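Local coordinates for protein putative LacI-family transcriptional regulator (Bacteroides fragilis, PDB 3GBV) that probably binds a small effector molecule in the cleft between two lobes and so regulates transcription, as LacI-family repressors do, at residues A[7-19]-A[41-53]. Sequence-based numbering, arbitrary orientation.
Sequences KKYTFACLLPKHL and FNISANITHYDPY. With EDO (1,2-ethanediol), chain C.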
ATOM      1  N   LYS A   7      26.796  30.738  -8.067  1.00 56.33           N
ATOM      2  CA  LYS A   7      25.900  30.543  -6.892  1.00 56.52           C
ATOM      3  C   LYS A   7      25.178  29.195  -7.006  1.00 55.73           C
ATOM      4  O   LYS A   7      25.571  28.343  -7.807  1.00 55.39           O
ATOM      5  CB  LYS A   7      24.883  31.691  -6.816  1.00 57.64           C
ATOM      6  CG  LYS A   7      24.138  31.774  -5.487  1.00 59.19           C
ATOM      7  CD  LYS A   7      25.109  31.963  -4.323  1.00 59.93           C
ATOM      8  CE  LYS A   7      24.405  31.852  -2.973  1.00 60.39           C
ATOM      9  NZ  LYS A   7      23.318  32.860  -2.808  1.00 60.95           N
ATOM     10  N   LYS A   8      24.135  28.994  -6.200  1.00 53.82           N
ATOM     11  CA  LYS A   8      23.387  27.740  -6.234  1.00 51.81           C
ATOM     12  C   LYS A   8      22.024  27.862  -5.562  1.00 50.19           C
ATOM     13  O   LYS A   8      21.695  28.889  -4.966  1.00 50.11           O
ATOM     14  CB  LYS A   8      24.183  26.623  -5.550  1.00 52.06           C
ATOM     15  CG  LYS A   8      24.427  26.847  -4.060  1.00 54.46           C
ATOM     16  CD  LYS A   8      25.037  25.608  -3.401  1.00 56.66           C
ATOM     17  CE  LYS A   8      25.178  25.754  -1.881  1.00 56.41           C
ATOM     18  NZ  LYS A   8      26.272  26.682  -1.466  1.00 58.20           N
ATOM     19  N   TYR A   9      21.228  26.804  -5.674  1.00 47.70           N
ATOM     20  CA  TYR A   9      19.913  26.767  -5.050  1.00 45.04           C
ATOM     21  C   TYR A   9      20.075  26.030  -3.730  1.00 43.19           C
ATOM     22  O   TYR A   9      20.652  24.940  -3.687  1.00 41.98           O
ATOM     23  CB  TYR A   9      18.910  26.031  -5.938  1.00 45.64           C
ATOM     24  CG  TYR A   9      18.333  26.878  -7.044  1.00 44.44           C
ATOM     25  CD1 TYR A   9      17.476  27.944  -6.761  1.00 44.13           C
ATOM     26  CD2 TYR A   9      18.641  26.614  -8.376  1.00 45.10           C
ATOM     27  CE1 TYR A   9      16.940  28.731  -7.790  1.00 46.04           C
ATOM     28  CE2 TYR A   9      18.118  27.388  -9.407  1.00 45.97           C
ATOM     29  CZ  TYR A   9      17.269  28.443  -9.113  1.00 47.27           C
ATOM     30  OH  TYR A   9      16.761  29.206 -10.146  1.00 49.83           O
ATOM     31  N   THR A  10      19.573  26.632  -2.658  1.00 40.78           N
ATOM     32  CA  THR A  10      19.681  26.034  -1.334  1.00 40.45           C
ATOM     33  C   THR A  10      18.320  25.862  -0.670  1.00 36.25           C
ATOM     34  O   THR A  10      17.598  26.834  -0.462  1.00 33.72           O
ATOM     35  CB  THR A  10      20.587  26.898  -0.424  1.00 43.39           C
ATOM     36  OG1 THR A  10      21.853  27.095  -1.068  1.00 46.51           O
ATOM     37  CG2 THR A  10      20.820  26.207   0.914  1.00 45.94           C
ATOM     38  N   PHE A  11      17.973  24.618  -0.354  1.00 33.51           N
ATOM     39  CA  PHE A  11      16.701  24.321   0.292  1.00 32.42           C
ATOM     40  C   PHE A  11      16.972  23.884   1.718  1.00 31.21           C
ATOM     41  O   PHE A  11      17.600  22.851   1.947  1.00 29.09           O
ATOM     42  CB  PHE A  11      15.957  23.201  -0.442  1.00 32.99           C
ATOM     43  CG  PHE A  11      15.712  23.481  -1.900  1.00 33.55           C
ATOM     44  CD1 PHE A  11      15.198  24.708  -2.317  1.00 32.45           C
ATOM     45  CD2 PHE A  11      15.966  22.500  -2.854  1.00 32.40           C
ATOM     46  CE1 PHE A  11      14.939  24.951  -3.663  1.00 32.39           C
ATOM     47  CE2 PHE A  11      15.711  22.730  -4.200  1.00 34.39           C
ATOM     48  CZ  PHE A  11      15.195  23.961  -4.608  1.00 33.11           C
ATOM     49  N   ALA A  12      16.510  24.675   2.679  1.00 31.25           N
ATOM     50  CA  ALA A  12      16.723  24.339   4.083  1.00 32.45           C
ATOM     51  C   ALA A  12      15.629  23.384   4.561  1.00 32.25           C
ATOM     52  O   ALA A  12      14.442  23.691   4.457  1.00 33.49           O
ATOM     53  CB  ALA A  12      16.727  25.613   4.929  1.00 29.55           C
ATOM     54  N   CYS A  13      16.029  22.230   5.081  1.00 31.43           N
ATOM     55  CA  CYS A  13      15.068  21.246   5.572  1.00 33.12           C
ATOM     56  C   CYS A  13      15.168  21.157   7.090  1.00 32.26           C
ATOM     57  O   CYS A  13      16.157  20.661   7.625  1.00 34.47           O
ATOM     58  CB  CYS A  13      15.347  19.876   4.947  1.00 32.72           C
ATOM     59  SG  CYS A  13      15.534  19.920   3.137  1.00 34.11           S
ATOM     60  N   LEU A  14      14.142  21.638   7.781  1.00 31.43           N
ATOM     61  CA  LEU A  14      14.141  21.631   9.240  1.00 30.85           C
ATOM     62  C   LEU A  14      13.317  20.465   9.778  1.00 30.46           C
ATOM     63  O   LEU A  14      12.094  20.429   9.635  1.00 30.24           O
ATOM     64  CB  LEU A  14      13.594  22.967   9.749  1.00 31.92           C
ATOM     65  CG  LEU A  14      13.762  23.307  11.231  1.00 33.45           C
ATOM     66  CD1 LEU A  14      15.243  23.294  11.598  1.00 33.39           C
ATOM     67  CD2 LEU A  14      13.140  24.683  11.509  1.00 32.08           C
ATOM     68  N   LEU A  15      14.006  19.505  10.386  1.00 29.09           N
ATOM     69  CA  LEU A  15      13.364  18.318  10.930  1.00 28.65           C
ATOM     70  C   LEU A  15      13.737  18.122  12.396  1.00 28.77           C
ATOM     71  O   LEU A  15      14.759  18.633  12.862  1.00 28.62           O
ATOM     72  CB  LEU A  15      13.806  17.082  10.141  1.00 28.17           C
ATOM     73  CG  LEU A  15      13.660  17.090   8.619  1.00 29.85           C
ATOM     74  CD1 LEU A  15      14.418  15.904   8.040  1.00 28.14           C
ATOM     75  CD2 LEU A  15      12.196  17.034   8.238  1.00 30.44           C
ATOM     76  N   PRO A  16      12.906  17.386  13.147  1.00 29.39           N
ATOM     77  CA  PRO A  16      13.166  17.123  14.568  1.00 29.90           C
ATOM     78  C   PRO A  16      14.417  16.265  14.758  1.00 31.35           C
ATOM     79  O   PRO A  16      14.634  15.306  14.013  1.00 29.86           O
ATOM     80  CB  PRO A  16      11.913  16.368  15.018  1.00 30.23           C
ATOM     81  CG  PRO A  16      10.847  16.860  14.089  1.00 28.48           C
ATOM     82  CD  PRO A  16      11.569  16.898  12.762  1.00 29.32           C
ATOM     83  N   LYS A  17      15.242  16.608  15.745  1.00 33.58           N
ATOM     84  CA  LYS A  17      16.436  15.815  16.025  1.00 36.12           C
ATOM     85  C   LYS A  17      15.949  14.391  16.255  1.00 35.13           C
ATOM     86  O   LYS A  17      14.853  14.180  16.773  1.00 33.90           O
ATOM     87  CB  LYS A  17      17.156  16.322  17.285  1.00 38.51           C
ATOM     88  CG  LYS A  17      17.936  17.627  17.107  1.00 43.05           C
ATOM     89  CD  LYS A  17      18.445  18.152  18.453  1.00 47.10           C
ATOM     90  CE  LYS A  17      19.194  19.479  18.313  1.00 48.17           C
ATOM     91  NZ  LYS A  17      19.406  20.144  19.641  1.00 49.72           N
ATOM     92  N   HIS A  18      16.762  13.415  15.868  1.00 35.82           N
ATOM     93  CA  HIS A  18      16.393  12.015  16.023  1.00 36.15           C
ATOM     94  C   HIS A  18      17.617  11.110  15.898  1.00 37.37           C
ATOM     95  O   HIS A  18      18.713  11.576  15.591  1.00 37.77           O
ATOM     96  CB  HIS A  18      15.370  11.633  14.950  1.00 34.37           C
ATOM     97  CG  HIS A  18      15.900  11.721  13.551  1.00 34.74           C
ATOM     98  ND1 HIS A  18      16.059  12.917  12.886  1.00 34.24           N
ATOM     99  CD2 HIS A  18      16.351  10.761  12.707  1.00 34.68           C
ATOM    100  CE1 HIS A  18      16.585  12.693  11.696  1.00 34.06           C
ATOM    101  NE2 HIS A  18      16.773  11.391  11.562  1.00 34.37           N
ATOM    102  N   LEU A  19      17.421   9.814  16.138  1.00 38.33           N
ATOM    103  CA  LEU A  19      18.501   8.835  16.027  1.00 39.13           C
ATOM    104  C   LEU A  19      18.319   8.102  14.706  1.00 39.49           C
ATOM    105  O   LEU A  19      17.189   7.914  14.256  1.00 39.19           O
ATOM    106  CB  LEU A  19      18.427   7.814  17.165  1.00 40.24           C
ATOM    107  CG  LEU A  19      18.393   8.322  18.608  1.00 42.45           C
ATOM    108  CD1 LEU A  19      18.206   7.145  19.561  1.00 42.91           C
ATOM    109  CD2 LEU A  19      19.673   9.067  18.916  1.00 42.49           C
ATOM    110  N   PHE A  41      20.445  20.925 -11.976  1.00 52.80           N
ATOM    111  CA  PHE A  41      20.116  22.303 -11.636  1.00 52.54           C
ATOM    112  C   PHE A  41      20.900  22.775 -10.433  1.00 53.35           C
ATOM    113  O   PHE A  41      20.613  23.827  -9.863  1.00 54.93           O
ATOM    114  CB  PHE A  41      18.621  22.404 -11.383  1.00 51.86           C
ATOM    115  CG  PHE A  41      17.806  21.823 -12.489  1.00 52.71           C
ATOM    116  CD1 PHE A  41      17.843  22.387 -13.763  1.00 52.84           C
ATOM    117  CD2 PHE A  41      17.072  20.662 -12.291  1.00 53.12           C
ATOM    118  CE1 PHE A  41      17.162  21.796 -14.825  1.00 53.07           C
ATOM    119  CE2 PHE A  41      16.389  20.063 -13.347  1.00 53.78           C
ATOM    120  CZ  PHE A  41      16.438  20.633 -14.618  1.00 53.10           C
ATOM    121  N   ASN A  42      21.892  21.981 -10.052  1.00 53.56           N
ATOM    122  CA  ASN A  42      22.760  22.299  -8.931  1.00 54.00           C
ATOM    123  C   ASN A  42      22.005  22.861  -7.732  1.00 51.90           C
ATOM    124  O   ASN A  42      21.973  24.076  -7.517  1.00 49.89           O
ATOM    125  CB  ASN A  42      23.834  23.287  -9.389  1.00 56.86           C
ATOM    126  CG  ASN A  42      24.607  22.780 -10.601  1.00 60.29           C
ATOM    127  OD1 ASN A  42      25.237  21.715 -10.555  1.00 61.37           O
ATOM    128  ND2 ASN A  42      24.555  23.538 -11.696  1.00 61.21           N
ATOM    129  N   ILE A  43      21.398  21.958  -6.965  1.00 49.79           N
ATOM    130  CA  ILE A  43      20.646  22.319  -5.768  1.00 47.69           C
ATOM    131  C   ILE A  43      21.273  21.610  -4.578  1.00 46.92           C
ATOM    132  O   ILE A  43      21.882  20.553  -4.734  1.00 47.62           O
ATOM    133  CB  ILE A  43      19.175  21.865  -5.856  1.00 46.60           C
ATOM    134  CG1 ILE A  43      19.113  20.347  -6.039  1.00 45.87           C
ATOM    135  CG2 ILE A  43      18.475  22.574  -7.002  1.00 47.18           C
ATOM    136  CD1 ILE A  43      17.726  19.768  -5.925  1.00 45.71           C
ATOM    137  N   SER A  44      21.126  22.189  -3.392  1.00 45.12           N
ATOM    138  CA  SER A  44      21.666  21.569  -2.191  1.00 43.62           C
ATOM    139  C   SER A  44      20.663  21.663  -1.053  1.00 42.83           C
ATOM    140  O   SER A  44      20.083  22.720  -0.786  1.00 41.94           O
ATOM    141  CB  SER A  44      22.997  22.219  -1.785  1.00 44.23           C
ATOM    142  OG  SER A  44      22.849  23.592  -1.477  1.00 45.51           O
ATOM    143  N   ALA A  45      20.450  20.536  -0.392  1.00 41.95           N
ATOM    144  CA  ALA A  45      19.523  20.470   0.716  1.00 42.34           C
ATOM    145  C   ALA A  45      20.309  20.579   2.006  1.00 42.60           C
ATOM    146  O   ALA A  45      21.136  19.715   2.311  1.00 42.44           O
ATOM    147  CB  ALA A  45      18.769  19.163   0.680  1.00 41.83           C
ATOM    148  N   ASN A  46      20.059  21.649   2.753  1.00 41.58           N
ATOM    149  CA  ASN A  46      20.741  21.851   4.017  1.00 41.51           C
ATOM    150  C   ASN A  46      19.845  21.402   5.165  1.00 40.43           C
ATOM    151  O   ASN A  46      18.932  22.115   5.593  1.00 40.15           O
ATOM    152  CB  ASN A  46      21.139  23.317   4.190  1.00 43.75           C
ATOM    153  CG  ASN A  46      21.786  23.579   5.530  1.00 46.46           C
ATOM    154  OD1 ASN A  46      22.555  22.755   6.025  1.00 48.72           O
ATOM    155  ND2 ASN A  46      21.487  24.729   6.122  1.00 47.43           N
ATOM    156  N   ILE A  47      20.117  20.203   5.658  1.00 38.56           N
ATOM    157  CA  ILE A  47      19.343  19.636   6.740  1.00 38.79           C
ATOM    158  C   ILE A  47      19.847  20.092   8.097  1.00 38.01           C
ATOM    159  O   ILE A  47      21.030  19.973   8.399  1.00 37.39           O
ATOM    160  CB  ILE A  47      19.402  18.099   6.710  1.00 38.93           C
ATOM    161  CG1 ILE A  47      18.942  17.584   5.343  1.00 38.81           C
ATOM    162  CG2 ILE A  47      18.544  17.530   7.833  1.00 39.13           C
ATOM    163  CD1 ILE A  47      19.058  16.078   5.185  1.00 37.98           C
ATOM    164  N   THR A  48      18.951  20.639   8.908  1.00 37.59           N
ATOM    165  CA  THR A  48      19.327  21.040  10.256  1.00 38.11           C
ATOM    166  C   THR A  48      18.265  20.447  11.148  1.00 36.42           C
ATOM    167  O   THR A  48      17.089  20.410  10.786  1.00 36.82           O
ATOM    168  CB  THR A  48      19.359  22.578  10.469  1.00 38.50           C
ATOM    169  OG1 THR A  48      18.025  23.094  10.529  1.00 43.56           O
ATOM    170  CG2 THR A  48      20.117  23.254   9.352  1.00 38.32           C
ATOM    171  N   HIS A  49      18.686  19.963  12.305  1.00 36.15           N
ATOM    172  CA  HIS A  49      17.771  19.361  13.257  1.00 36.14           C
ATOM    173  C   HIS A  49      17.499  20.347  14.368  1.00 36.23           C
ATOM    174  O   HIS A  49      18.347  21.177  14.698  1.00 35.34           O
ATOM    175  CB  HIS A  49      18.385  18.088  13.802  1.00 36.50           C
ATOM    176  CG  HIS A  49      18.747  17.114  12.732  1.00 36.84           C
ATOM    177  ND1 HIS A  49      17.802  16.382  12.047  1.00 36.92           N
ATOM    178  CD2 HIS A  49      19.941  16.803  12.178  1.00 37.37           C
ATOM    179  CE1 HIS A  49      18.400  15.662  11.115  1.00 38.13           C
ATOM    180  NE2 HIS A  49      19.698  15.901  11.172  1.00 39.85           N
ATOM    181  N   TYR A  50      16.313  20.253  14.950  1.00 36.35           N
ATOM    182  CA  TYR A  50      15.935  21.171  16.006  1.00 37.73           C
ATOM    183  C   TYR A  50      15.369  20.472  17.227  1.00 39.30           C
ATOM    184  O   TYR A  50      14.846  19.359  17.131  1.00 39.78           O
ATOM    185  CB  TYR A  50      14.901  22.160  15.469  1.00 34.89           C
ATOM    186  CG  TYR A  50      13.541  21.555  15.191  1.00 33.07           C
ATOM    187  CD1 TYR A  50      12.608  21.387  16.216  1.00 32.67           C
ATOM    188  CD2 TYR A  50      13.162  21.201  13.892  1.00 33.57           C
ATOM    189  CE1 TYR A  50      11.326  20.896  15.956  1.00 30.19           C
ATOM    190  CE2 TYR A  50      11.884  20.704  13.621  1.00 30.73           C
ATOM    191  CZ  TYR A  50      10.967  20.558  14.658  1.00 30.83           C
ATOM    192  OH  TYR A  50       9.683  20.115  14.391  1.00 29.03           O
ATOM    193  N   ASP A  51      15.480  21.131  18.378  1.00 40.04           N
ATOM    194  CA  ASP A  51      14.934  20.592  19.611  1.00 41.81           C
ATOM    195  C   ASP A  51      13.472  20.995  19.510  1.00 40.16           C
ATOM    196  O   ASP A  51      13.158  22.180  19.466  1.00 41.00           O
ATOM    197  CB  ASP A  51      15.576  21.253  20.832  1.00 44.96           C
ATOM    198  CG  ASP A  51      15.229  20.539  22.126  1.00 48.13           C
ATOM    199  OD1 ASP A  51      14.112  19.972  22.211  1.00 47.96           O
ATOM    200  OD2 ASP A  51      16.066  20.554  23.058  1.00 49.73           O
ATOM    201  N   PRO A  52      12.562  20.019  19.464  1.00 39.76           N
ATOM    202  CA  PRO A  52      11.134  20.325  19.347  1.00 40.60           C
ATOM    203  C   PRO A  52      10.447  20.859  20.598  1.00 40.38           C
ATOM    204  O   PRO A  52       9.376  21.458  20.510  1.00 39.94           O
ATOM    205  CB  PRO A  52      10.518  18.987  18.918  1.00 40.33           C
ATOM    206  CG  PRO A  52      11.703  18.134  18.493  1.00 40.38           C
ATOM    207  CD  PRO A  52      12.782  18.567  19.433  1.00 40.17           C
ATOM    208  N   TYR A  53      11.050  20.652  21.762  1.00 40.34           N
ATOM    209  CA  TYR A  53      10.398  21.083  22.987  1.00 41.14           C
ATOM    210  C   TYR A  53      11.084  22.200  23.749  1.00 41.62           C
ATOM    211  O   TYR A  53      10.637  22.594  24.828  1.00 41.12           O
ATOM    212  CB  TYR A  53      10.170  19.858  23.875  1.00 41.29           C
ATOM    213  CG  TYR A  53       9.563  18.708  23.091  1.00 40.58           C
ATOM    214  CD1 TYR A  53      10.373  17.741  22.492  1.00 41.58           C
ATOM    215  CD2 TYR A  53       8.188  18.643  22.866  1.00 40.32           C
ATOM    216  CE1 TYR A  53       9.825  16.740  21.686  1.00 42.87           C
ATOM    217  CE2 TYR A  53       7.632  17.650  22.064  1.00 40.61           C
ATOM    218  CZ  TYR A  53       8.454  16.706  21.477  1.00 41.80           C
ATOM    219  OH  TYR A  53       7.902  15.734  20.682  1.00 44.06           O
TER
HETATM  220  C1  EDO C 362       8.431  23.200  15.754  1.00 32.04           C
HETATM  221  O1  EDO C 362       7.021  22.988  15.626  1.00 31.06           O
HETATM  222  C2  EDO C 362       8.808  23.273  17.236  1.00 33.56           C
HETATM  223  O2  EDO C 362       8.425  22.057  17.897  1.00 30.90           O
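Leu14 and Tyr50 meet where strands 9-16 and 43-50, running parallel, reach their C-terminal ends. The branch point CG of Leu14 presses on CD2 of the tyrosine at 3.4 Å, the two side chains crossing at about a right angle. Tyr50 turns its CG between its own backbone N and carbonyl carbon (chi1 70°), which folds the ring back over the end of 9-16, onto a bed made by the branch of Leu14 and the ring of Pro16. The compact, rigid proline lies alongside: its CA sits over one ring face, a CH-pi contact 4.0 Å from the ring centroid, while CG rests against CZ. Proline also needs no N-H partner here. The phenol oxygen is held by Ala76 O and Thr78 OG1, which fixes the ring's far end. Leu14 CD1 comes tightly against Thr48 OG1, a buried hydroxyl with no modelled partner.

The face carrying Phe11, Cys13, Ile43 and Ala45 is mostly apolar and interlocks in steps. CE2 of Phe11 lies against CB of Ile43 (3.9 Å), whose CG2 also packs on CB of Tyr9; farther along, Cys13 SG reaches CB of Ala45, a short residue that leaves room for Ile31 of the crossover helix. Just past the end of 9-16, His18 ND1 donates to Pro16 O at 3.0 Å in the ring plane, holding the imidazole oblique to that of His49, planes at 74°. The extended aliphatic chain of Lys17 lies along His49 CB and the Tyr50 backbone, letting its ammonium run on toward Asp51, charged atoms not in contact.

Between the backbones a parallel ladder runs from Ser44 N to Tyr9 O (2.8 Å) as far as Lys17 N to Tyr50 O (3.1 Å). With helix 23-37 joining the strands, this is the first beta-alpha-beta crossover of a Rossmann-like lobe, strand 43-50 forming the sheet's edge within the chain, as in periplasmic-binding-protein-like LacI regulators.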